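Local coordinates for hydrogenase expression/formation protein HypE (Desulfovibrio vulgaris subsp. vulgaris, PDB 2Z1U), which probably acts in the maturation of hydrogenases, binding ATP together with magnesium ions, at residues C94-E99 and D105-V110. Sequence-based numbering, arbitrary orientation.
Sequences CGFILE and DILERV. With ATP (adenosine-5'-triphosphate), chain D.
F96 and L98, on the face of strand 87-99 turned to the helix, pack against L107 and V110 of helix 104-121, the first two elements of the beta-alpha-beta unit completed by strand 124-133 in the PurM-like N-terminal domain. The two segments run nearly antiparallel (159°), their axes 11.3 Å apart at closest, and the contact between them is wholly apolar. C94, the first residue of 94-99, meets the nucleotide instead: its SG lies 3.4 Å from adenine N1 of ATP. F96 meets both neighbours through para-related carbons of one ring, each obliquely to the ring plane. CD1 approaches the adenine amino atom N6 of ATP at 3.3 Å, while CE2 meets CD1 of L107 at 4.0 Å. V110 comes in at the ring edge, its CG1 4.4 Å from CE2 of F96; F27 and M114 also pack on this phenylalanine. Two residues on, L98 lays CD2 against the same L107 CD1 at 3.9 Å, the two leucine side chains meeting at about a right angle. With CG anti to the backbone N (chi1 180°) and chi2 at 62°, L107 brings this one methyl against both F96 and L98. M141 of strand 141-151 touches F96, L98 and V110, adding to this buried core, which adjoins the ATP site: T130, close to L98, hydrogen-bonds the nucleotide, as do T222 and R223 of the second subunit. The carboxylate of E99 is held by two backbone amides, OE1 by N of G136 and OE2 by N of K140.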
# COMPACT_ATOMS: atom_id res chain seq x y z
N CYS A 94 -3.07 -3.90 4.17
CA CYS A 94 -1.76 -3.83 4.82
C CYS A 94 -0.72 -4.64 4.06
O CYS A 94 -0.95 -5.78 3.70
CB CYS A 94 -1.82 -4.28 6.28
SG CYS A 94 -2.51 -5.89 6.52
N GLY A 95 0.44 -4.04 3.84
CA GLY A 95 1.54 -4.70 3.17
C GLY A 95 2.70 -4.72 4.14
O GLY A 95 3.25 -3.67 4.47
N PHE A 96 3.03 -5.90 4.64
CA PHE A 96 4.16 -6.08 5.56
C PHE A 96 5.43 -6.36 4.77
O PHE A 96 5.41 -7.15 3.82
CB PHE A 96 3.91 -7.24 6.54
CG PHE A 96 3.01 -6.88 7.69
CD1 PHE A 96 1.62 -6.82 7.53
CD2 PHE A 96 3.54 -6.57 8.94
CE1 PHE A 96 0.79 -6.48 8.60
CE2 PHE A 96 2.72 -6.23 10.01
CZ PHE A 96 1.35 -6.19 9.84
N ILE A 97 6.51 -5.69 5.15
CA ILE A 97 7.86 -6.05 4.69
C ILE A 97 8.68 -6.41 5.93
O ILE A 97 8.87 -5.58 6.82
CB ILE A 97 8.53 -4.92 3.87
CG1 ILE A 97 7.66 -4.57 2.65
CG2 ILE A 97 9.96 -5.34 3.43
CD1 ILE A 97 8.03 -3.28 1.92
N LEU A 98 9.13 -7.66 6.00
CA LEU A 98 9.72 -8.18 7.23
C LEU A 98 11.12 -8.72 7.02
O LEU A 98 11.42 -9.31 5.98
CB LEU A 98 8.82 -9.27 7.81
CG LEU A 98 7.38 -8.87 8.18
CD1 LEU A 98 6.49 -10.11 8.33
CD2 LEU A 98 7.37 -8.03 9.44
N GLU A 99 11.96 -8.52 8.03
CA GLU A 99 13.33 -9.03 8.02
C GLU A 99 13.37 -10.46 8.56
O GLU A 99 12.85 -10.74 9.65
CB GLU A 99 14.24 -8.11 8.85
CG GLU A 99 15.70 -8.53 8.81
CD GLU A 99 16.63 -7.62 9.58
OE1 GLU A 99 17.83 -7.57 9.23
OE2 GLU A 99 16.17 -6.96 10.55
N ASP A 105 7.30 -12.60 18.33
CA ASP A 105 6.43 -11.90 19.28
C ASP A 105 6.34 -10.40 18.99
O ASP A 105 5.32 -9.78 19.30
CB ASP A 105 6.83 -12.14 20.73
CG ASP A 105 5.75 -11.69 21.72
OD1 ASP A 105 6.06 -10.86 22.61
OD2 ASP A 105 4.59 -12.14 21.58
N ILE A 106 7.40 -9.83 18.41
CA ILE A 106 7.36 -8.45 17.92
C ILE A 106 6.24 -8.34 16.87
O ILE A 106 5.38 -7.47 16.97
CB ILE A 106 8.73 -7.99 17.34
CG1 ILE A 106 9.76 -7.87 18.47
CG2 ILE A 106 8.58 -6.67 16.57
CD1 ILE A 106 11.13 -7.40 18.03
N LEU A 107 6.25 -9.24 15.89
CA LEU A 107 5.24 -9.27 14.84
C LEU A 107 3.82 -9.42 15.40
O LEU A 107 2.93 -8.66 15.01
CB LEU A 107 5.54 -10.39 13.83
CG LEU A 107 4.57 -10.56 12.66
CD1 LEU A 107 4.50 -9.32 11.76
CD2 LEU A 107 4.96 -11.80 11.85
N GLU A 108 3.62 -10.37 16.31
CA GLU A 108 2.30 -10.59 16.92
C GLU A 108 1.79 -9.39 17.74
O GLU A 108 0.61 -9.06 17.67
CB GLU A 108 2.29 -11.87 17.79
CG GLU A 108 0.95 -12.09 18.50
CD GLU A 108 0.69 -13.54 18.87
OE1 GLU A 108 1.46 -14.13 19.67
OE2 GLU A 108 -0.33 -14.08 18.38
N ARG A 109 2.68 -8.75 18.50
CA ARG A 109 2.32 -7.52 19.22
C ARG A 109 1.89 -6.41 18.27
O ARG A 109 0.92 -5.69 18.53
CB ARG A 109 3.49 -7.04 20.07
CG ARG A 109 3.72 -7.85 21.34
CD ARG A 109 4.67 -7.09 22.28
NE ARG A 109 6.07 -7.25 21.88
CZ ARG A 109 7.05 -6.41 22.20
NH1 ARG A 109 6.81 -5.31 22.92
NH2 ARG A 109 8.29 -6.66 21.78
N VAL A 110 2.60 -6.28 17.15
CA VAL A 110 2.30 -5.24 16.15
C VAL A 110 0.96 -5.54 15.46
O VAL A 110 0.12 -4.65 15.30
CB VAL A 110 3.41 -5.13 15.10
CG1 VAL A 110 2.96 -4.24 13.92
CG2 VAL A 110 4.68 -4.57 15.74
PG ATP D . 2.09 -12.76 -4.25
O1G ATP D . 2.24 -11.73 -3.11
O2G ATP D . 2.94 -13.97 -4.03
O3G ATP D . 2.22 -12.17 -5.64
PB ATP D . -0.82 -12.71 -4.06
O1B ATP D . -0.54 -11.22 -3.76
O2B ATP D . -1.80 -13.04 -5.14
O3B ATP D . 0.61 -13.41 -4.23
PA ATP D . -0.67 -13.36 -1.29
O1A ATP D . 0.09 -14.68 -1.19
O2A ATP D . 0.22 -12.17 -1.07
O3A ATP D . -1.46 -13.33 -2.72
O5' ATP D . -1.92 -13.33 -0.35
C5' ATP D . -2.75 -14.48 -0.13
C4' ATP D . -3.94 -14.02 0.69
O4' ATP D . -3.44 -13.67 1.99
C3' ATP D . -4.60 -12.78 0.12
O3' ATP D . -6.02 -12.90 0.31
C2' ATP D . -4.07 -11.63 0.98
O2' ATP D . -5.06 -10.61 1.11
C1' ATP D . -3.79 -12.31 2.33
N9 ATP D . -2.64 -11.72 3.08
C8 ATP D . -1.34 -11.88 2.82
N7 ATP D . -0.59 -11.20 3.73
C5 ATP D . -1.47 -10.58 4.54
C6 ATP D . -1.37 -9.68 5.72
N6 ATP D . -0.15 -9.30 6.16
N1 ATP D . -2.50 -9.28 6.28
C2 ATP D . -3.73 -9.63 5.86
N3 ATP D . -3.88 -10.46 4.79
C4 ATP D . -2.80 -10.94 4.13